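Local coordinates for protein phenylalanine--tRNA ligase beta subunit (Pyrococcus horikoshii, PDB 2CXI) that helps the alpha subunit attach phenylalanine to tRNA(Phe) using ATP, its N-terminal fragment carrying the amino acid-editing domain, at residues D10-I15 / E22-L27; L29-E34 / E63-Q68; L168-E173 / E181-G186; N208-P213 / E219-V224. One frame throughout, in Å; residues are numbered along the deposited sequence.

Contact 1: residues D10-I15 / E22-L27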
# COMPACT_ATOMS: atom_id res chain seq x y z
N ASP A 10 13.39 40.65 12.86
CA ASP A 10 12.45 39.51 12.72
C ASP A 10 11.05 39.97 13.12
O ASP A 10 10.10 39.75 12.39
CB ASP A 10 12.92 38.32 13.55
CG ASP A 10 12.09 37.06 13.33
OD1 ASP A 10 11.71 36.79 12.18
OD2 ASP A 10 11.81 36.26 14.26
N LEU A 11 10.91 40.64 14.28
CA LEU A 11 9.61 41.18 14.70
C LEU A 11 8.99 42.11 13.67
O LEU A 11 7.78 41.99 13.33
CB LEU A 11 9.82 41.98 16.00
CG LEU A 11 9.68 41.44 17.43
CD1 LEU A 11 8.95 40.13 17.74
CD2 LEU A 11 10.83 41.79 18.37
N GLU A 12 9.80 43.03 13.15
CA GLU A 12 9.34 44.01 12.19
C GLU A 12 8.91 43.41 10.83
O GLU A 12 7.91 43.86 10.26
CB GLU A 12 10.37 45.15 12.03
CG GLU A 12 10.46 45.91 13.36
CD GLU A 12 11.52 47.00 13.45
OE1 GLU A 12 12.51 46.98 12.67
OE2 GLU A 12 11.33 47.90 14.32
N ARG A 13 9.62 42.41 10.32
CA ARG A 13 9.15 41.70 9.10
C ARG A 13 7.83 41.00 9.37
O ARG A 13 6.95 41.02 8.52
CB ARG A 13 10.21 40.76 8.50
CG ARG A 13 10.66 39.56 9.34
CD ARG A 13 11.33 38.43 8.55
NE ARG A 13 11.91 37.42 9.42
CZ ARG A 13 12.82 36.53 9.01
NH1 ARG A 13 13.24 36.53 7.74
NH2 ARG A 13 13.31 35.65 9.86
N LEU A 14 7.65 40.45 10.58
CA LEU A 14 6.41 39.79 10.95
C LEU A 14 5.22 40.76 11.11
O LEU A 14 4.10 40.52 10.61
CB LEU A 14 6.62 38.93 12.22
CG LEU A 14 7.52 37.69 12.09
CD1 LEU A 14 7.89 37.19 13.49
CD2 LEU A 14 6.79 36.59 11.26
N ILE A 15 5.46 41.89 11.78
CA ILE A 15 4.42 42.91 11.94
C ILE A 15 4.23 43.64 10.63
O ILE A 15 3.13 44.06 10.33
CB ILE A 15 4.86 43.96 13.02
CG1 ILE A 15 4.91 43.26 14.42
CG2 ILE A 15 3.92 45.15 13.00
CD1 ILE A 15 5.84 43.95 15.41
N GLU A 22 12.22 53.80 21.06
CA GLU A 22 11.30 54.49 21.96
C GLU A 22 9.84 54.00 21.77
O GLU A 22 9.11 53.83 22.74
CB GLU A 22 11.41 56.02 21.82
CG GLU A 22 10.36 56.77 22.63
CD GLU A 22 10.57 58.29 22.66
OE1 GLU A 22 11.62 58.77 22.21
OE2 GLU A 22 9.68 58.99 23.13
N GLU A 23 9.43 53.77 20.53
CA GLU A 23 8.09 53.20 20.24
C GLU A 23 7.96 51.72 20.70
O GLU A 23 6.89 51.30 21.18
CB GLU A 23 7.78 53.30 18.76
CG GLU A 23 7.51 54.74 18.30
CD GLU A 23 7.38 54.89 16.80
OE1 GLU A 23 8.10 54.19 16.07
OE2 GLU A 23 6.57 55.74 16.35
N TRP A 24 9.05 50.97 20.59
CA TRP A 24 9.13 49.56 21.03
C TRP A 24 8.82 49.39 22.51
O TRP A 24 8.29 48.37 22.94
CB TRP A 24 10.47 48.91 20.64
CG TRP A 24 10.35 48.19 19.27
CD1 TRP A 24 10.90 48.57 18.07
CD2 TRP A 24 9.59 47.01 19.01
NE1 TRP A 24 10.54 47.68 17.07
CE2 TRP A 24 9.70 46.73 17.61
CE3 TRP A 24 8.75 46.19 19.79
CZ2 TRP A 24 9.07 45.63 17.01
CZ3 TRP A 24 8.13 45.08 19.20
CH2 TRP A 24 8.28 44.83 17.80
N GLU A 25 9.13 50.44 23.27
CA GLU A 25 8.86 50.46 24.70
C GLU A 25 7.39 50.32 24.94
O GLU A 25 7.01 49.62 25.86
CB GLU A 25 9.32 51.78 25.34
CG GLU A 25 10.82 51.96 25.29
CD GLU A 25 11.55 51.20 26.38
OE1 GLU A 25 10.92 50.70 27.33
OE2 GLU A 25 12.78 51.11 26.27
N ASP A 26 6.55 50.97 24.14
CA ASP A 26 5.09 50.79 24.27
C ASP A 26 4.59 49.47 23.67
O ASP A 26 3.65 48.84 24.18
CB ASP A 26 4.33 51.96 23.62
CG ASP A 26 4.73 53.31 24.23
OD1 ASP A 26 4.91 53.38 25.46
OD2 ASP A 26 4.92 54.31 23.56
N LEU A 27 5.21 49.08 22.55
CA LEU A 27 4.80 47.90 21.81
C LEU A 27 4.88 46.62 22.64
O LEU A 27 3.97 45.80 22.60
CB LEU A 27 5.70 47.74 20.58
CG LEU A 27 5.11 48.13 19.23
CD1 LEU A 27 4.09 49.27 19.21
CD2 LEU A 27 6.22 48.28 18.18
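Trp24 of helix 21-30 reaches across to Leu11, Glu12 and Ile15 of helix 8-15, and its indole makes every close contact between the two segments. The local axes stay 13.8 Å apart and are inclined at 69°, a spacing that suits the largest of the side chains. The tight part lies at the six-membered ring: CH2 of Trp24 meets CD1 of Ile15 at 3.5 Å and CG of Leu11 at 3.7 Å, both atoms lying oblique to the ring. Within its own helix, Leu27 lays CD2 over the centre of one indole face, and Phe19 and Phe47 add edge-to-face rings, so an aromatic residue fits this apolar pocket.

The indole N-H leaves a different edge of the ring, toward partly exposed Glu12, on the looser side of the contact. NE1 of Trp24 donates to OE2 of Glu12 at 2.9 Å, nearly straight at 176° and in the ring plane, though it meets the carboxylate tilted out of its plane on the anti side. Glu12 can supply this oxygen because its chain runs extended beyond CG (chi2 175°), with CG lying against CZ2. The same OE2 also receives Phe19 N and a salt bridge from Lys8, which probably balances its charge. This is a helix pair packed in the N-terminal alpha+beta part, beside its three-stranded antiparallel sheet in the order 3-7, 44-51, 33-41.

Contact 2: residues L29-E34 / E63-Q68; sequences LYAKCE and EGVARQ
Ala31 and Val65 form the apolar heart of this contact: CB of Ala31 sits 3.6 Å from CG1 of Val65. Their CA atoms are 5.2 Å apart, close enough that a methyl group on one side and a compact branched residue on the other suit the gap. In Val65, CG1 is the branch that touches, since it stands anti to the backbone N (chi1 174°). One turn further along, Gln68 comes in with the apolar part of its chain. Its CB lies 3.9 Å from CA of Ala31, and its CG packs 3.5 Å from O of Tyr30. The chain then bends at chi2 (89°), which turns the amide aside from Ala31. No hydrogen bond joins the two segments.

What positions this first shell is the end of helix 21-30. Lys32 takes a left-handed backbone conformation (phi 57°), and its N bonds to O of Leu29 at 3.0 Å; Cys33 N also reaches back into the helix. The chain thereby leaves the helix and enters strand 33-41, while NZ of Lys32 forms a salt bridge to Asp53. On the other segment Val65 is backed by Leu11 of helix 8-15 and Leu49 of strand 44-51. Still further out, Tyr30 meets the ring of Tyr348, Arg67 makes a cation-pi contact with Phe328, and the side chain of Gln68 lies about 8 Å from that of Asp341, a predicted magnesium ligand shared with the alpha subunit. The contact is that of a helix ending in a Schellman motif, a C-capping motif with Lys32 as its C-prime residue, whose last residues pack on helix 62-72.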
# COMPACT_ATOMS: atom_id res chain seq x y z
N LEU A 29 4.52 46.01 25.73
CA LEU A 29 3.42 45.88 26.70
C LEU A 29 2.14 45.34 26.03
O LEU A 29 1.37 44.60 26.65
CB LEU A 29 3.16 47.22 27.41
CG LEU A 29 4.42 47.90 27.99
CD1 LEU A 29 4.22 49.35 28.49
CD2 LEU A 29 5.08 47.02 29.09
N TYR A 30 1.93 45.68 24.75
CA TYR A 30 0.83 45.11 23.97
C TYR A 30 0.91 43.57 23.88
O TYR A 30 -0.11 42.89 23.73
CB TYR A 30 0.77 45.71 22.54
CG TYR A 30 0.50 47.20 22.47
CD1 TYR A 30 -0.12 47.88 23.53
CD2 TYR A 30 0.83 47.94 21.32
CE1 TYR A 30 -0.37 49.27 23.46
CE2 TYR A 30 0.60 49.31 21.23
CZ TYR A 30 -0.01 49.96 22.31
OH TYR A 30 -0.26 51.32 22.23
N ALA A 31 2.13 43.02 23.93
CA ALA A 31 2.32 41.56 23.86
C ALA A 31 2.44 40.95 25.25
O ALA A 31 2.95 39.83 25.41
CB ALA A 31 3.55 41.25 23.05
N LYS A 32 2.02 41.70 26.26
CA LYS A 32 2.09 41.26 27.67
C LYS A 32 3.52 40.90 28.07
O LYS A 32 3.76 39.95 28.83
CB LYS A 32 1.11 40.11 27.97
CG LYS A 32 -0.31 40.31 27.40
CD LYS A 32 -1.27 39.20 27.88
CE LYS A 32 -1.49 39.27 29.38
NZ LYS A 32 -2.51 38.25 29.77
N CYS A 33 4.48 41.67 27.58
CA CYS A 33 5.80 41.52 28.11
C CYS A 33 6.55 42.82 28.35
O CYS A 33 6.05 43.89 28.01
CB CYS A 33 6.63 40.54 27.31
SG CYS A 33 6.75 40.97 25.61
N GLU A 34 7.71 42.68 28.96
CA GLU A 34 8.56 43.83 29.27
C GLU A 34 9.88 43.70 28.53
O GLU A 34 10.34 42.59 28.25
CB GLU A 34 8.82 43.89 30.79
CG GLU A 34 7.57 44.05 31.62
CD GLU A 34 7.17 45.49 31.87
OE1 GLU A 34 7.97 46.43 31.57
OE2 GLU A 34 6.03 45.70 32.38
N GLU A 63 6.90 35.22 16.87
CA GLU A 63 5.68 35.08 16.07
C GLU A 63 4.46 35.50 16.89
O GLU A 63 3.56 36.20 16.39
CB GLU A 63 5.49 33.63 15.53
CG GLU A 63 6.64 33.12 14.66
CD GLU A 63 7.79 32.51 15.46
OE1 GLU A 63 7.79 32.54 16.70
OE2 GLU A 63 8.71 31.97 14.84
N GLY A 64 4.41 35.04 18.14
CA GLY A 64 3.27 35.31 19.02
C GLY A 64 3.22 36.77 19.46
O GLY A 64 2.14 37.38 19.56
N VAL A 65 4.40 37.33 19.70
CA VAL A 65 4.54 38.76 20.05
C VAL A 65 4.07 39.70 18.90
O VAL A 65 3.28 40.65 19.12
CB VAL A 65 5.99 39.07 20.47
CG1 VAL A 65 6.19 40.61 20.70
CG2 VAL A 65 6.32 38.31 21.73
N ALA A 66 4.54 39.41 17.68
CA ALA A 66 4.19 40.17 16.49
C ALA A 66 2.70 40.05 16.25
O ALA A 66 2.05 41.00 15.86
CB ALA A 66 4.96 39.62 15.29
N ARG A 67 2.15 38.87 16.48
CA ARG A 67 0.72 38.65 16.25
C ARG A 67 -0.07 39.57 17.19
O ARG A 67 -0.92 40.32 16.74
CB ARG A 67 0.38 37.16 16.47
CG ARG A 67 -1.05 36.69 16.06
CD ARG A 67 -1.08 35.16 16.02
NE ARG A 67 -0.67 34.63 17.31
CZ ARG A 67 -0.02 33.48 17.51
NH1 ARG A 67 0.31 32.66 16.50
NH2 ARG A 67 0.29 33.16 18.76
N GLN A 68 0.25 39.55 18.48
CA GLN A 68 -0.41 40.44 19.42
C GLN A 68 -0.33 41.89 19.03
O GLN A 68 -1.33 42.62 19.09
CB GLN A 68 0.19 40.36 20.80
CG GLN A 68 -0.82 40.04 21.77
CD GLN A 68 -0.83 38.58 21.78
OE1 GLN A 68 -1.86 37.93 21.92
NE2 GLN A 68 0.38 38.03 21.58

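Contact 3: residues L168-E173 / E181-G186; sequences LGYKEE and EKHEKG
Leu168 and His183 are joined by the direct hydrogen bond of this contact. NE2 of His183 donates to O of Leu168 at 2.9 Å and 161°, with the acceptor in the imidazole plane and the donor in the carbonyl plane, so the bond is well aligned for both groups. CG of His183 stands opposite its backbone N (chi1 -160°), which carries the ring toward Leu168. At the other side of the same ring, ND1 accepts from N of Lys185 at 3.0 Å. With a donor and an acceptor both engaged in its plane, the imidazole is held against rotation.

The aromatic contact is looser. CE2 of Tyr170 approaches CD2 of His183 to 3.5 Å, and the rings meet obliquely with their planes at 42°.

Water provides a third link, bonding OH of Tyr170 at 2.9 Å and accepting from N of Glu184, while lying over one face of the imidazole. The phenol suits this place because its hydroxyl extends beyond the ring contact. Without the imidazole, as with an alanine here, Leu168 O and Lys185 N would probably lose their mates and a gap would open beside Tyr170. In this B3/4 region, the histidine serves as a side-chain N-cap of helix 184-189, tied back to the loop before strand 174-175.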
# COMPACT_ATOMS: atom_id res chain seq x y z
N LEU A 168 21.92 12.87 18.46
CA LEU A 168 22.46 14.16 18.07
C LEU A 168 23.81 14.42 18.76
O LEU A 168 23.91 14.35 20.00
CB LEU A 168 21.50 15.28 18.46
CG LEU A 168 21.94 16.70 18.12
CD1 LEU A 168 21.66 17.00 16.67
CD2 LEU A 168 21.26 17.72 19.01
N GLY A 169 24.79 14.76 17.93
CA GLY A 169 26.15 15.08 18.35
C GLY A 169 27.10 13.89 18.30
O GLY A 169 28.27 14.04 18.65
N TYR A 170 26.61 12.71 17.89
CA TYR A 170 27.41 11.47 17.85
C TYR A 170 27.28 10.80 16.47
O TYR A 170 26.17 10.72 15.93
CB TYR A 170 26.97 10.47 18.92
CG TYR A 170 27.26 10.89 20.35
CD1 TYR A 170 28.23 10.22 21.12
CD2 TYR A 170 26.59 11.96 20.93
CE1 TYR A 170 28.48 10.60 22.45
CE2 TYR A 170 26.83 12.37 22.23
CZ TYR A 170 27.79 11.69 22.99
OH TYR A 170 28.03 12.10 24.28
N LYS A 171 28.39 10.33 15.89
CA LYS A 171 28.37 9.81 14.51
C LYS A 171 28.10 8.32 14.42
O LYS A 171 27.89 7.80 13.33
CB LYS A 171 29.68 10.11 13.74
CG LYS A 171 30.00 11.57 13.58
CD LYS A 171 29.07 12.20 12.57
CE LYS A 171 28.79 13.68 12.89
NZ LYS A 171 27.71 14.21 11.96
N GLU A 172 28.12 7.63 15.56
CA GLU A 172 27.95 6.19 15.63
C GLU A 172 26.72 5.83 16.45
O GLU A 172 26.44 6.48 17.45
CB GLU A 172 29.20 5.52 16.28
CG GLU A 172 29.17 3.99 16.30
CD GLU A 172 29.05 3.44 14.89
OE1 GLU A 172 27.92 3.04 14.47
OE2 GLU A 172 30.04 3.46 14.14
N GLU A 173 26.04 4.76 16.08
CA GLU A 173 24.89 4.26 16.83
C GLU A 173 25.28 3.72 18.20
O GLU A 173 26.38 3.18 18.38
CB GLU A 173 24.20 3.15 16.03
CG GLU A 173 23.62 3.68 14.74
CD GLU A 173 22.66 2.72 14.08
OE1 GLU A 173 22.84 1.48 14.28
OE2 GLU A 173 21.73 3.23 13.39
N GLU A 181 22.78 6.61 29.47
CA GLU A 181 23.99 6.65 30.29
C GLU A 181 24.99 7.73 29.86
O GLU A 181 25.45 8.50 30.68
CB GLU A 181 24.63 5.25 30.25
CG GLU A 181 25.75 5.01 31.23
CD GLU A 181 26.68 3.88 30.78
OE1 GLU A 181 26.27 3.03 29.94
OE2 GLU A 181 27.85 3.85 31.26
N LYS A 182 25.30 7.79 28.57
CA LYS A 182 26.39 8.62 28.04
C LYS A 182 26.02 10.01 27.52
O LYS A 182 26.83 10.94 27.62
CB LYS A 182 27.09 7.89 26.88
CG LYS A 182 27.76 6.60 27.30
CD LYS A 182 29.01 6.92 28.14
CE LYS A 182 29.06 6.06 29.39
NZ LYS A 182 29.15 4.61 29.02
N HIS A 183 24.85 10.15 26.90
CA HIS A 183 24.47 11.44 26.33
C HIS A 183 24.11 12.43 27.44
O HIS A 183 23.44 12.07 28.40
CB HIS A 183 23.27 11.28 25.37
CG HIS A 183 23.15 12.41 24.41
ND1 HIS A 183 22.68 13.65 24.79
CD2 HIS A 183 23.48 12.51 23.11
CE1 HIS A 183 22.72 14.46 23.75
NE2 HIS A 183 23.20 13.80 22.71
N GLU A 184 24.54 13.67 27.30
CA GLU A 184 24.18 14.67 28.33
C GLU A 184 22.65 14.82 28.55
O GLU A 184 22.21 15.04 29.68
CB GLU A 184 24.82 16.02 28.02
CG GLU A 184 24.15 16.77 26.88
CD GLU A 184 24.86 18.04 26.52
OE1 GLU A 184 24.58 18.58 25.41
OE2 GLU A 184 25.72 18.50 27.33
N LYS A 185 21.85 14.67 27.49
CA LYS A 185 20.38 14.77 27.63
C LYS A 185 19.82 13.47 28.19
O LYS A 185 18.74 13.43 28.78
CB LYS A 185 19.74 15.12 26.28
CG LYS A 185 20.07 16.51 25.76
CD LYS A 185 19.57 17.58 26.72
CE LYS A 185 19.97 18.96 26.21
NZ LYS A 185 20.29 19.87 27.33
N GLY A 186 20.59 12.39 28.01
CA GLY A 186 20.28 11.12 28.64
C GLY A 186 20.43 11.17 30.16
O GLY A 186 19.60 10.62 30.89
O HOH W 1 26.51 14.38 25.32

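Contact 4: residues N208-P213 / E219-V224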
# COMPACT_ATOMS: atom_id res chain seq x y z
N ASN A 208 14.38 4.23 10.24
CA ASN A 208 15.21 5.37 10.66
C ASN A 208 14.58 6.07 11.85
O ASN A 208 13.43 6.51 11.80
CB ASN A 208 15.42 6.36 9.51
CG ASN A 208 15.97 5.67 8.29
OD1 ASN A 208 17.13 5.25 8.27
ND2 ASN A 208 15.12 5.46 7.31
N VAL A 209 15.37 6.15 12.91
CA VAL A 209 14.91 6.73 14.17
C VAL A 209 15.05 8.23 14.10
O VAL A 209 16.18 8.79 13.98
CB VAL A 209 15.71 6.18 15.38
CG1 VAL A 209 15.31 6.90 16.69
CG2 VAL A 209 15.54 4.67 15.50
N LEU A 210 13.89 8.88 14.19
CA LEU A 210 13.79 10.33 14.36
C LEU A 210 14.31 10.80 15.72
O LEU A 210 15.12 11.73 15.77
CB LEU A 210 12.33 10.78 14.17
CG LEU A 210 11.85 10.98 12.74
CD1 LEU A 210 11.67 9.59 12.06
CD2 LEU A 210 10.52 11.76 12.81
N SER A 211 13.85 10.16 16.80
CA SER A 211 14.19 10.61 18.14
C SER A 211 13.80 9.54 19.16
O SER A 211 13.09 8.57 18.84
CB SER A 211 13.42 11.92 18.44
OG SER A 211 12.02 11.64 18.61
N MSE A 212 14.29 9.71 20.40
CA MSE A 212 13.73 8.98 21.51
C MSE A 212 13.07 9.97 22.47
O MSE A 212 13.78 10.56 23.32
CB MSE A 212 14.86 8.21 22.23
CG MSE A 212 14.45 7.61 23.55
SE MSE A 212 15.83 6.41 24.35
CE MSE A 212 17.29 7.54 24.33
N PRO A 213 11.75 10.25 22.34
CA PRO A 213 11.10 11.17 23.31
C PRO A 213 11.20 10.64 24.76
O PRO A 213 11.14 9.41 24.98
CB PRO A 213 9.65 11.21 22.83
CG PRO A 213 9.73 10.87 21.35
CD PRO A 213 10.82 9.78 21.31
N GLU A 219 21.08 12.19 15.19
CA GLU A 219 22.11 12.93 14.43
C GLU A 219 21.82 12.99 12.91
O GLU A 219 22.06 14.01 12.25
CB GLU A 219 23.49 12.27 14.68
CG GLU A 219 24.62 12.89 13.88
CD GLU A 219 24.99 14.32 14.30
OE1 GLU A 219 24.51 14.88 15.31
OE2 GLU A 219 25.81 14.91 13.61
N PHE A 220 21.30 11.90 12.35
CA PHE A 220 21.22 11.78 10.89
C PHE A 220 19.84 11.74 10.27
O PHE A 220 19.70 11.93 9.05
CB PHE A 220 21.93 10.51 10.46
CG PHE A 220 23.40 10.51 10.80
CD1 PHE A 220 24.30 11.29 10.07
CD2 PHE A 220 23.89 9.72 11.86
CE1 PHE A 220 25.68 11.29 10.39
CE2 PHE A 220 25.26 9.71 12.19
CZ PHE A 220 26.15 10.49 11.44
N THR A 221 18.82 11.50 11.09
CA THR A 221 17.46 11.36 10.53
C THR A 221 16.60 12.59 10.74
O THR A 221 16.29 12.94 11.90
CB THR A 221 16.77 10.13 11.13
OG1 THR A 221 17.53 8.97 10.77
CG2 THR A 221 15.40 9.88 10.43
N GLY A 222 16.17 13.19 9.62
CA GLY A 222 15.23 14.31 9.62
C GLY A 222 15.73 15.62 10.20
O GLY A 222 14.94 16.42 10.74
N ARG A 223 17.04 15.88 10.09
CA ARG A 223 17.59 17.15 10.62
C ARG A 223 17.03 18.40 9.94
O ARG A 223 16.92 18.46 8.72
CB ARG A 223 19.12 17.13 10.54
CG ARG A 223 19.69 16.06 11.45
CD ARG A 223 19.73 16.44 12.93
NE ARG A 223 20.45 17.69 13.21
CZ ARG A 223 21.77 17.80 13.25
NH1 ARG A 223 22.55 16.76 13.01
NH2 ARG A 223 22.32 18.97 13.54
N VAL A 224 16.60 19.37 10.75
CA VAL A 224 16.12 20.65 10.26
C VAL A 224 17.29 21.63 10.05
O VAL A 224 18.11 21.83 10.94
CB VAL A 224 15.10 21.32 11.23
CG1 VAL A 224 14.55 22.62 10.66
CG2 VAL A 224 13.92 20.37 11.57
O HOH W 2 18.73 7.86 13.17
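A classic beta bulge in strand 209-212, where Leu210 and Ser211 both face Leu202 of strand 199-204, forms the setting in which Asn208, Val209 and Leu210 meet Thr221. As part of the bulge, Leu210 takes helix-like backbone angles (phi -67°, psi -50°). The carbonyl of Val209 lies next to Thr221, whose CB is 3.2 Å from O of Val209, a short van der Waals approach. The two branches then divide the work. With chi1 at -61°, OG1 stands beside its own backbone N and CG2 is anti to that N. CG2 comes 3.6 Å from CB of Asn208 and 4.1 Å from CD1 of Leu210, whose side chain crosses that of Thr221 at about a right angle. OG1 also lies near CB of Asn208, but its approach to O of Val209 has too poor an angle for a hydrogen bond.

A water makes the link instead: it donates to O of Val209 at 2.8 Å and bonds OG1 of Thr221 at 2.9 Å. A valine here would probably leave the water without its bond to the loop, and Val209 O no longer bridged to it.

The loop also has internal support. NH1 of Arg223 donates to O of Glu219 at 2.9 Å, on a lone pair and in the guanidinium plane, across a turn in which Gly222 has positive phi, easy for glycine. Threonine suits its place by offering a methyl and a hydroxyl from one carbon: apolar packing and a shared water join 208-213 to 219-224 without a direct hydrogen bond, while Ser218, just before the loop, pairs with Leu210 through the backbone.

How the contacts relate
From the N terminus, contact 1 closes the short connection between helices 8-15 and 21-30. Contact 2 then closes a longer loop holding strands 33-41 and 44-51, bringing helix 62-72 back beside helix 21-30, which both contacts use. The two touch where Leu14 and Ile15 pack on Ala66, so they share one core. Far along the chain, contact 3 spans helix 176-182 and contact 4 spans strand 216-217, both in the B3/4 region. They meet directly: Lys171 NZ forms a salt bridge with Glu219 OE2. All four loops follow in series, none enclosing or crossing another, and contacts 2 and 4 lie on opposite sides of the chain's centre.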